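Local coordinates for putative capsid protein of prophage (Escherichia coli CFT073, PDB 3BQW) that probably serves as a major capsid protein, building the icosahedral shell of a phage whose genome survives as a prophage in the bacterium, at residues K133-V136 with E137-V141; E273-F276 with L277-L281; P65-S69 with Q70-D74. All coordinates share one frame; numbering follows the deposited sequence.

Contact 1 (K133-V136 with E137-V141)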
ATOM      1  N   LYS A 133      -3.198  -1.732  -5.719  1.00 22.66           N
ATOM      2  CA  LYS A 133      -2.201  -0.963  -4.974  1.00 22.71           C
ATOM      3  C   LYS A 133      -2.719  -0.519  -3.590  1.00 23.06           C
ATOM      4  O   LYS A 133      -1.939  -0.395  -2.653  1.00 23.08           O
ATOM      5  CB  LYS A 133      -1.710   0.244  -5.769  1.00 22.99           C
ATOM      6  CG  LYS A 133      -0.792  -0.137  -6.900  1.00 22.33           C
ATOM      7  CD  LYS A 133      -0.062   0.993  -7.485  1.00 23.59           C
ATOM      8  CE  LYS A 133       0.882   0.517  -8.627  1.00 23.18           C
ATOM      9  NZ  LYS A 133       1.350   1.686  -9.443  1.00 23.95           N
ATOM     10  N   ALA A 134      -4.023  -0.283  -3.506  1.00 22.90           N
ATOM     11  CA  ALA A 134      -4.726   0.034  -2.283  1.00 23.66           C
ATOM     12  C   ALA A 134      -4.725  -1.136  -1.306  1.00 24.16           C
ATOM     13  O   ALA A 134      -4.464  -0.948  -0.127  1.00 24.01           O
ATOM     14  CB  ALA A 134      -6.160   0.454  -2.604  1.00 23.56           C
ATOM     15  N   ARG A 135      -4.997  -2.345  -1.792  1.00 25.29           N
ATOM     16  CA  ARG A 135      -4.861  -3.544  -0.958  1.00 25.11           C
ATOM     17  C   ARG A 135      -3.436  -3.712  -0.466  1.00 24.30           C
ATOM     18  O   ARG A 135      -3.215  -4.026   0.689  1.00 25.62           O
ATOM     19  CB  ARG A 135      -5.325  -4.801  -1.705  1.00 26.08           C
ATOM     20  CG  ARG A 135      -4.960  -6.154  -1.004  1.00 27.67           C
ATOM     21  CD  ARG A 135      -5.996  -6.548  -0.030  1.00 36.14           C
ATOM     22  NE  ARG A 135      -7.256  -6.621  -0.743  1.00 40.97           N
ATOM     23  CZ  ARG A 135      -8.465  -6.575  -0.197  1.00 45.59           C
ATOM     24  NH1 ARG A 135      -8.627  -6.481   1.138  1.00 47.96           N
ATOM     25  NH2 ARG A 135      -9.528  -6.637  -1.016  1.00 45.67           N
ATOM     26  N   VAL A 136      -2.468  -3.515  -1.339  1.00 23.62           N
ATOM     27  CA  VAL A 136      -1.086  -3.605  -0.945  1.00 23.46           C
ATOM     28  C   VAL A 136      -0.725  -2.585   0.148  1.00 23.65           C
ATOM     29  O   VAL A 136       0.010  -2.927   1.079  1.00 24.31           O
ATOM     30  CB  VAL A 136      -0.138  -3.472  -2.164  1.00 23.37           C
ATOM     31  CG1 VAL A 136       1.307  -3.359  -1.734  1.00 22.18           C
ATOM     32  CG2 VAL A 136      -0.296  -4.656  -3.085  1.00 23.56           C
ATOM     33  N   GLU A 137      -1.237  -1.359   0.042  1.00 22.60           N
ATOM     34  CA  GLU A 137      -0.932  -0.300   1.019  1.00 22.87           C
ATOM     35  C   GLU A 137      -1.560  -0.611   2.349  1.00 23.10           C
ATOM     36  O   GLU A 137      -0.951  -0.343   3.389  1.00 23.64           O
ATOM     37  CB  GLU A 137      -1.406   1.079   0.526  1.00 22.74           C
ATOM     38  CG  GLU A 137      -1.196   2.268   1.472  1.00 21.52           C
ATOM     39  CD  GLU A 137       0.247   2.733   1.582  1.00 20.95           C
ATOM     40  OE1 GLU A 137       1.147   2.050   1.053  1.00 20.73           O
ATOM     41  OE2 GLU A 137       0.508   3.770   2.257  1.00 19.85           O
ATOM     42  N   TRP A 138      -2.777  -1.153   2.312  1.00 23.02           N
ATOM     43  CA  TRP A 138      -3.478  -1.604   3.498  1.00 23.43           C
ATOM     44  C   TRP A 138      -2.650  -2.671   4.210  1.00 22.91           C
ATOM     45  O   TRP A 138      -2.421  -2.592   5.397  1.00 22.42           O
ATOM     46  CB  TRP A 138      -4.854  -2.157   3.109  1.00 24.29           C
ATOM     47  CG  TRP A 138      -5.652  -2.678   4.237  1.00 25.22           C
ATOM     48  CD1 TRP A 138      -6.224  -1.945   5.249  1.00 26.39           C
ATOM     49  CD2 TRP A 138      -5.992  -4.048   4.492  1.00 25.43           C
ATOM     50  NE1 TRP A 138      -6.879  -2.776   6.114  1.00 26.75           N
ATOM     51  CE2 TRP A 138      -6.759  -4.072   5.670  1.00 27.71           C
ATOM     52  CE3 TRP A 138      -5.707  -5.261   3.840  1.00 28.58           C
ATOM     53  CZ2 TRP A 138      -7.271  -5.272   6.212  1.00 28.19           C
ATOM     54  CZ3 TRP A 138      -6.219  -6.446   4.359  1.00 27.09           C
ATOM     55  CH2 TRP A 138      -6.976  -6.447   5.552  1.00 27.78           C
ATOM     56  N   LEU A 139      -2.184  -3.659   3.444  1.00 22.56           N
ATOM     57  CA  LEU A 139      -1.317  -4.680   3.967  1.00 21.38           C
ATOM     58  C   LEU A 139      -0.015  -4.080   4.515  1.00 21.57           C
ATOM     59  O   LEU A 139       0.425  -4.482   5.559  1.00 21.61           O
ATOM     60  CB  LEU A 139      -1.021  -5.732   2.889  1.00 20.90           C
ATOM     61  CG  LEU A 139      -2.162  -6.696   2.557  1.00 20.59           C
ATOM     62  CD1 LEU A 139      -1.807  -7.564   1.330  1.00 20.93           C
ATOM     63  CD2 LEU A 139      -2.519  -7.540   3.735  1.00 18.74           C
ATOM     64  N   ALA A 140       0.585  -3.123   3.807  1.00 21.30           N
ATOM     65  CA  ALA A 140       1.823  -2.452   4.241  1.00 21.49           C
ATOM     66  C   ALA A 140       1.679  -1.695   5.581  1.00 22.02           C
ATOM     67  O   ALA A 140       2.493  -1.861   6.509  1.00 20.85           O
ATOM     68  CB  ALA A 140       2.317  -1.490   3.138  1.00 21.72           C
ATOM     69  N   VAL A 141       0.633  -0.882   5.682  1.00 22.05           N
ATOM     70  CA  VAL A 141       0.399  -0.113   6.875  1.00 22.65           C
ATOM     71  C   VAL A 141       0.081  -1.035   8.049  1.00 22.89           C
ATOM     72  O   VAL A 141       0.561  -0.827   9.148  1.00 23.94           O
ATOM     73  CB  VAL A 141      -0.734   0.931   6.708  1.00 22.77           C
ATOM     74  CG1 VAL A 141      -0.984   1.647   8.052  1.00 21.98           C
ATOM     75  CG2 VAL A 141      -0.386   1.942   5.610  1.00 22.91           C
TER

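Contact 2 (E273-F276 with L277-L281)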
ATOM      1  N   GLU A 273     -15.766   4.291   3.581  1.00 51.34           N
ATOM      2  CA  GLU A 273     -14.473   4.983   3.582  1.00 49.92           C
ATOM      3  C   GLU A 273     -13.719   4.751   4.887  1.00 47.58           C
ATOM      4  O   GLU A 273     -14.250   4.997   5.958  1.00 47.12           O
ATOM      5  CB  GLU A 273     -14.678   6.495   3.452  1.00 49.90           C
ATOM      6  CG  GLU A 273     -14.282   7.101   2.144  1.00 51.13           C
ATOM      7  CD  GLU A 273     -14.760   8.553   2.017  1.00 51.54           C
ATOM      8  OE1 GLU A 273     -14.602   9.341   2.980  1.00 52.91           O
ATOM      9  OE2 GLU A 273     -15.303   8.897   0.943  1.00 53.57           O
ATOM     10  N   LYS A 274     -12.464   4.336   4.789  1.00 45.17           N
ATOM     11  CA  LYS A 274     -11.630   4.145   5.969  1.00 43.45           C
ATOM     12  C   LYS A 274     -10.259   4.736   5.737  1.00 41.19           C
ATOM     13  O   LYS A 274      -9.806   4.829   4.593  1.00 40.48           O
ATOM     14  CB  LYS A 274     -11.475   2.661   6.255  1.00 43.80           C
ATOM     15  CG  LYS A 274     -12.777   1.939   6.480  1.00 45.34           C
ATOM     16  CD  LYS A 274     -12.563   0.696   7.344  1.00 48.55           C
ATOM     17  CE  LYS A 274     -13.861   0.224   8.011  1.00 49.68           C
ATOM     18  NZ  LYS A 274     -14.588   1.326   8.711  1.00 50.65           N
ATOM     19  N   TYR A 275      -9.601   5.126   6.823  1.00 38.58           N
ATOM     20  CA  TYR A 275      -8.206   5.552   6.756  1.00 36.78           C
ATOM     21  C   TYR A 275      -7.291   4.346   6.747  1.00 34.69           C
ATOM     22  O   TYR A 275      -7.509   3.375   7.460  1.00 34.66           O
ATOM     23  CB  TYR A 275      -7.832   6.417   7.955  1.00 37.48           C
ATOM     24  CG  TYR A 275      -8.445   7.787   7.947  1.00 37.36           C
ATOM     25  CD1 TYR A 275      -7.946   8.783   7.120  1.00 38.26           C
ATOM     26  CD2 TYR A 275      -9.516   8.086   8.773  1.00 38.62           C
ATOM     27  CE1 TYR A 275      -8.510  10.045   7.108  1.00 38.74           C
ATOM     28  CE2 TYR A 275     -10.084   9.333   8.779  1.00 37.36           C
ATOM     29  CZ  TYR A 275      -9.590  10.304   7.951  1.00 39.41           C
ATOM     30  OH  TYR A 275     -10.173  11.556   7.974  1.00 40.29           O
ATOM     31  N   PHE A 276      -6.256   4.416   5.940  1.00 32.28           N
ATOM     32  CA  PHE A 276      -5.150   3.471   6.030  1.00 30.27           C
ATOM     33  C   PHE A 276      -4.497   3.559   7.394  1.00 28.86           C
ATOM     34  O   PHE A 276      -4.268   2.552   8.047  1.00 29.47           O
ATOM     35  CB  PHE A 276      -4.102   3.792   4.968  1.00 29.30           C
ATOM     36  CG  PHE A 276      -4.496   3.394   3.583  1.00 28.80           C
ATOM     37  CD1 PHE A 276      -4.640   2.058   3.250  1.00 28.54           C
ATOM     38  CD2 PHE A 276      -4.698   4.350   2.598  1.00 27.68           C
ATOM     39  CE1 PHE A 276      -4.984   1.696   1.941  1.00 27.80           C
ATOM     40  CE2 PHE A 276      -5.033   3.994   1.323  1.00 25.75           C
ATOM     41  CZ  PHE A 276      -5.176   2.678   0.990  1.00 28.12           C
ATOM     42  N   LEU A 277      -4.179   4.782   7.795  1.00 27.87           N
ATOM     43  CA  LEU A 277      -3.572   5.074   9.071  1.00 26.57           C
ATOM     44  C   LEU A 277      -4.586   5.849   9.898  1.00 27.05           C
ATOM     45  O   LEU A 277      -4.951   6.960   9.538  1.00 27.44           O
ATOM     46  CB  LEU A 277      -2.303   5.910   8.863  1.00 26.11           C
ATOM     47  CG  LEU A 277      -1.428   6.224  10.087  1.00 25.39           C
ATOM     48  CD1 LEU A 277      -0.811   4.933  10.659  1.00 22.52           C
ATOM     49  CD2 LEU A 277      -0.332   7.271   9.748  1.00 23.81           C
ATOM     50  N   GLU A 278      -5.024   5.261  11.000  1.00 27.11           N
ATOM     51  CA  GLU A 278      -5.951   5.912  11.885  1.00 28.63           C
ATOM     52  C   GLU A 278      -5.384   7.262  12.272  1.00 27.86           C
ATOM     53  O   GLU A 278      -4.163   7.399  12.492  1.00 28.07           O
ATOM     54  CB  GLU A 278      -6.203   5.090  13.142  1.00 29.24           C
ATOM     55  CG  GLU A 278      -7.125   3.916  12.936  1.00 33.79           C
ATOM     56  CD  GLU A 278      -8.380   4.307  12.184  1.00 39.13           C
ATOM     57  OE1 GLU A 278      -9.073   5.261  12.621  1.00 42.92           O
ATOM     58  OE2 GLU A 278      -8.643   3.681  11.128  1.00 43.64           O
ATOM     59  N   PRO A 279      -6.260   8.263  12.349  1.00 27.04           N
ATOM     60  CA  PRO A 279      -5.806   9.634  12.491  1.00 26.29           C
ATOM     61  C   PRO A 279      -5.034   9.923  13.759  1.00 24.45           C
ATOM     62  O   PRO A 279      -4.290  10.888  13.772  1.00 23.65           O
ATOM     63  CB  PRO A 279      -7.105  10.447  12.459  1.00 26.82           C
ATOM     64  CG  PRO A 279      -8.125   9.552  11.885  1.00 27.76           C
ATOM     65  CD  PRO A 279      -7.732   8.183  12.294  1.00 28.11           C
ATOM     66  N   ASP A 280      -5.201   9.088  14.788  1.00 23.96           N
ATOM     67  CA  ASP A 280      -4.534   9.264  16.105  1.00 23.33           C
ATOM     68  C   ASP A 280      -3.227   8.471  16.244  1.00 22.22           C
ATOM     69  O   ASP A 280      -2.662   8.411  17.336  1.00 20.59           O
ATOM     70  CB  ASP A 280      -5.494   8.925  17.259  1.00 23.07           C
ATOM     71  CG  ASP A 280      -5.919   7.469  17.268  1.00 25.35           C
ATOM     72  OD1 ASP A 280      -5.686   6.737  16.271  1.00 27.58           O
ATOM     73  OD2 ASP A 280      -6.514   7.053  18.275  1.00 27.28           O
ATOM     74  N   LEU A 281      -2.750   7.910  15.127  1.00 21.50           N
ATOM     75  CA  LEU A 281      -1.491   7.155  15.056  1.00 21.78           C
ATOM     76  C   LEU A 281      -0.356   7.920  14.355  1.00 21.56           C
ATOM     77  O   LEU A 281      -0.585   8.667  13.384  1.00 22.05           O
ATOM     78  CB  LEU A 281      -1.672   5.824  14.308  1.00 20.66           C
ATOM     79  CG  LEU A 281      -2.684   4.821  14.868  1.00 22.40           C
ATOM     80  CD1 LEU A 281      -2.779   3.567  13.939  1.00 21.15           C
ATOM     81  CD2 LEU A 281      -2.372   4.440  16.310  1.00 20.12           C
TER
HETATM   82  O   HOH W   1      -4.130   2.335  10.911  1.00 22.77           O

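Contact 3 (P65-S69 with Q70-D74)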
ATOM      1  N   PRO A  65      -3.661 -20.451  10.889  1.00 22.82           N
ATOM      2  CA  PRO A  65      -4.984 -20.477  10.314  1.00 22.76           C
ATOM      3  C   PRO A  65      -5.974 -19.694  11.213  1.00 23.04           C
ATOM      4  O   PRO A  65      -5.657 -19.337  12.370  1.00 22.10           O
ATOM      5  CB  PRO A  65      -5.321 -21.978  10.277  1.00 23.33           C
ATOM      6  CG  PRO A  65      -4.526 -22.592  11.341  1.00 23.14           C
ATOM      7  CD  PRO A  65      -3.320 -21.703  11.582  1.00 22.15           C
ATOM      8  N   MET A  66      -7.164 -19.452  10.676  1.00 23.35           N
ATOM      9  CA  MET A  66      -8.197 -18.709  11.376  1.00 23.60           C
ATOM     10  C   MET A  66      -9.484 -19.512  11.286  1.00 25.37           C
ATOM     11  O   MET A  66      -9.699 -20.252  10.330  1.00 25.73           O
ATOM     12  CB  MET A  66      -8.391 -17.311  10.765  1.00 23.93           C
ATOM     13  CG  MET A  66      -7.143 -16.398  10.827  1.00 23.28           C
ATOM     14  SD  MET A  66      -7.302 -14.770  10.074  1.00 19.71           S
ATOM     15  CE  MET A  66      -8.711 -14.111  10.968  1.00 19.20           C
ATOM     16  N   VAL A  67     -10.316 -19.389  12.306  1.00 27.22           N
ATOM     17  CA  VAL A  67     -11.677 -19.925  12.290  1.00 28.49           C
ATOM     18  C   VAL A  67     -12.547 -18.711  12.603  1.00 29.66           C
ATOM     19  O   VAL A  67     -12.547 -18.211  13.728  1.00 30.27           O
ATOM     20  CB  VAL A  67     -11.866 -21.052  13.329  1.00 28.81           C
ATOM     21  CG1 VAL A  67     -13.281 -21.682  13.223  1.00 29.31           C
ATOM     22  CG2 VAL A  67     -10.796 -22.129  13.151  1.00 28.90           C
ATOM     23  N   GLY A  68     -13.226 -18.195  11.584  1.00 30.92           N
ATOM     24  CA  GLY A  68     -13.940 -16.937  11.703  1.00 31.70           C
ATOM     25  C   GLY A  68     -12.929 -15.815  11.838  1.00 32.57           C
ATOM     26  O   GLY A  68     -11.982 -15.707  11.042  1.00 32.65           O
ATOM     27  N   SER A  69     -13.125 -14.989  12.862  1.00 33.09           N
ATOM     28  CA  SER A  69     -12.181 -13.944  13.197  1.00 33.70           C
ATOM     29  C   SER A  69     -11.152 -14.424  14.233  1.00 33.46           C
ATOM     30  O   SER A  69     -10.333 -13.642  14.697  1.00 34.10           O
ATOM     31  CB  SER A  69     -12.927 -12.731  13.748  1.00 33.84           C
ATOM     32  OG  SER A  69     -13.224 -12.929  15.128  1.00 36.61           O
ATOM     33  N   GLN A  70     -11.177 -15.698  14.594  1.00 33.07           N
ATOM     34  CA  GLN A  70     -10.266 -16.202  15.608  1.00 33.12           C
ATOM     35  C   GLN A  70      -8.978 -16.746  14.975  1.00 32.02           C
ATOM     36  O   GLN A  70      -9.028 -17.653  14.142  1.00 31.15           O
ATOM     37  CB  GLN A  70     -10.955 -17.307  16.400  1.00 33.82           C
ATOM     38  CG  GLN A  70     -10.266 -17.642  17.720  1.00 37.74           C
ATOM     39  CD  GLN A  70     -10.598 -16.657  18.844  1.00 42.61           C
ATOM     40  OE1 GLN A  70     -11.332 -15.673  18.642  1.00 45.94           O
ATOM     41  NE2 GLN A  70     -10.057 -16.922  20.042  1.00 44.81           N
ATOM     42  N   VAL A  71      -7.828 -16.195  15.374  1.00 30.93           N
ATOM     43  CA  VAL A  71      -6.544 -16.738  14.938  1.00 30.22           C
ATOM     44  C   VAL A  71      -6.193 -17.961  15.792  1.00 29.59           C
ATOM     45  O   VAL A  71      -6.198 -17.877  17.003  1.00 29.78           O
ATOM     46  CB  VAL A  71      -5.426 -15.673  14.986  1.00 29.94           C
ATOM     47  CG1 VAL A  71      -4.097 -16.272  14.537  1.00 28.77           C
ATOM     48  CG2 VAL A  71      -5.827 -14.483  14.118  1.00 29.30           C
ATOM     49  N   GLN A  72      -5.913 -19.089  15.144  1.00 29.41           N
ATOM     50  CA  GLN A  72      -5.498 -20.332  15.825  1.00 29.22           C
ATOM     51  C   GLN A  72      -3.977 -20.370  15.930  1.00 28.49           C
ATOM     52  O   GLN A  72      -3.313 -21.090  15.178  1.00 27.18           O
ATOM     53  CB  GLN A  72      -5.957 -21.594  15.057  1.00 29.64           C
ATOM     54  CG  GLN A  72      -7.395 -21.607  14.572  1.00 31.85           C
ATOM     55  CD  GLN A  72      -8.377 -21.591  15.706  1.00 34.65           C
ATOM     56  OE1 GLN A  72      -8.667 -22.631  16.302  1.00 38.83           O
ATOM     57  NE2 GLN A  72      -8.900 -20.414  16.019  1.00 36.49           N
ATOM     58  N   ARG A  73      -3.431 -19.621  16.884  1.00 28.46           N
ATOM     59  CA  ARG A  73      -1.982 -19.453  17.002  1.00 29.01           C
ATOM     60  C   ARG A  73      -1.252 -20.739  17.396  1.00 27.16           C
ATOM     61  O   ARG A  73      -0.062 -20.880  17.136  1.00 26.36           O
ATOM     62  CB  ARG A  73      -1.641 -18.328  17.988  1.00 29.26           C
ATOM     63  CG  ARG A  73      -2.046 -16.906  17.546  1.00 32.01           C
ATOM     64  CD  ARG A  73      -1.192 -15.836  18.284  1.00 34.17           C
ATOM     65  NE  ARG A  73       0.152 -15.783  17.705  1.00 40.04           N
ATOM     66  CZ  ARG A  73       0.504 -15.028  16.654  1.00 41.55           C
ATOM     67  NH1 ARG A  73      -0.368 -14.212  16.056  1.00 42.58           N
ATOM     68  NH2 ARG A  73       1.752 -15.083  16.204  1.00 42.67           N
ATOM     69  N   ASP A  74      -1.960 -21.678  18.021  1.00 26.37           N
ATOM     70  CA  ASP A  74      -1.348 -22.968  18.361  1.00 25.96           C
ATOM     71  C   ASP A  74      -1.123 -23.800  17.114  1.00 25.12           C
ATOM     72  O   ASP A  74      -0.297 -24.695  17.126  1.00 25.49           O
ATOM     73  CB  ASP A  74      -2.181 -23.743  19.401  1.00 25.82           C
ATOM     74  CG  ASP A  74      -2.180 -23.070  20.767  1.00 25.73           C
ATOM     75  OD1 ASP A  74      -1.349 -22.148  20.983  1.00 26.47           O
ATOM     76  OD2 ASP A  74      -3.014 -23.439  21.623  1.00 23.83           O
TER

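Contact 1 (K133-V136 with E137-V141)
Lys133 to Val136 and Glu137 to Val141 are consecutive turns of one helix, joined by four i to i+4 hydrogen bonds. Lys133 O receives the amide of Glu137, and Ala134 O that of Trp138 at 3.0 Å. Leu139 N reaches Arg135 O at 3.0 Å over a nearly straight 169° path, while Ala140 N closes on Val136 O at 2.8 Å. All lie in helix 113-146, the longest of the chain and probably the counterpart of the spine helix of HK97-like capsid proteins.

Side chains add to this ladder along one flank. Arg135 and Trp138 run side by side in the same direction. Because the arginine bends at chi2 (87°) and again at chi3, its otherwise receding side chain returns toward the indole, bringing CD to 4.1 Å from Trp138 CE3 and NH1 to 4.0 Å from Trp138 CZ3. The guanidinium offers its edge, close to its own plane, and stands 82° from the indole plane, so the two groups do not stack. The stem of the same arginine meets the leucine one turn on, with CG 4.2 Å from Leu139 CD1. On another flank, Ala140 CB rests 3.4 Å from Val136 O.

Polar ends turn to the rest of the fold. Lys133 NZ is held by the carbonyls of Glu24 and Phe27, and the carboxylate of Glu137 by Thr32 OG1 and the amide of Phe31. Phe31 lies in the first turn of helix 30-35, whose start would probably favour an ionised Glu137. The chemistry thus implies a division of labour: backbone bonds define the helix, Arg135 lends mainly its alkyl stem and guanidinium edge to Trp138, and the buried carboxylate is satisfied by a neighbouring helix.

Contact 2 (E273-F276 with L277-L281)
Tyr275 packs on Pro279 across the connection between strands 273-275 and 281-285 of a mixed sheet, where the chain leaves one strand and enters a type I beta turn, Glu278 to Leu281, that runs into the next. The tyrosine illustrates how one aromatic side chain can lie against the loop that follows its own strand. Its CB starts 3.3 Å from Leu277 O, the carbonyl two residues ahead, and CG is still near that oxygen at 3.9 Å. With CG placed beside the backbone N (chi1 -71°), the ring runs alongside the loop and brings its CD2-CE2 side to the proline: CD2 lies 3.7 Å from Pro279 CG, and CE2 stays equally close to the same carbon. Tyrosine and proline cross at about a right angle, and Pro279 CG makes an off-centre CH-pi contact, 4.1 Å from the ring centroid and 30° from its normal. The contact is thus made by CD2 and CE2, not by the hydroxyl at the tip.

Phe276 turns instead toward helix 113-146, where its ring meets Tyr266 and packs on Trp138. Leu277 is buried, touching Tyr262 and Thr145. The backbone at the bend is bridged by one water molecule, which donates to Phe276 O at 2.9 Å and accepts from Glu278 N at 3.1 Å.

Contact 3 (P65-S69 with Q70-D74)
The carboxamide of Gln72 lies with one flat face against Val67: CG2 of the valine sits almost directly above Gln72 CD at 3.6 Å, and it is equally far, 3.8 Å, from the amide's OE1 and NE2. At the edge of the same group, NE2 makes a weak hydrogen bond to Gln70 O. The glutamine reaches this place by leaning across to Val67, with chi1 at -46° and a second bend at chi2 (-64°), so that its aliphatic part is also used: CG lies 3.7 Å from Val67 CG2. The ring of Pro65 crosses the glutamine at about a right angle, its CD 3.6 Å from the backbone oxygen, Gln72 O.

These groups pack over a tight antiparallel hairpin, in which a type II' turn from Val67 to Gln70 joins strand 61-67 to strand 70-79 through Gly68 and Ser69. Gly68, with its positive phi, takes the first of the two central positions, one that suits glycine. Val67 and Gln70 form a hydrogen-bonded pair, Val67 N to Gln70 O at 2.8 Å. Besides this bond and the weak one from NE2, Gln70 O takes a CA-H...O contact from Met66 CA. The return bond, from Gln70 N to Val67 O, closes the turn.

Met66 and Val71 make the neighbouring non-hydrogen-bonded pair, their side chains on the sheet face opposite to Val67 and Gln70. They cross at a slant, Met66 CG meeting Val71 CG2 at 4.0 Å, and the methionine continues to Ile150 of strand 148-151. One step further along, Gln72 N donates to Pro65 O at 2.8 Å, and beyond it the guanidinium of Arg73 forms salt bridges with Glu160 and Asp162.

From the N terminus, contact 3 comes first and closes the two-residue turn of a hairpin; contact 1 follows as successive turns within helix 113-146, and contact 2 last, bending the chain between two strands. The three lie in series, neither nesting nor crossing. Contacts 1 and 2 touch in space: Phe276 CE1 reaches Ala134 O at 3.4 Å, and Tyr266 of strand 257-267 also meets the Trp138 ring, tying the sheet that holds strand 273-275 to helix 113-146. Contact 3 stands apart, its nearest atoms about 9 Å from contact 1, yet strand 148-151 relates them, touching Met66 through Ile150 and Leu139 through Ile151.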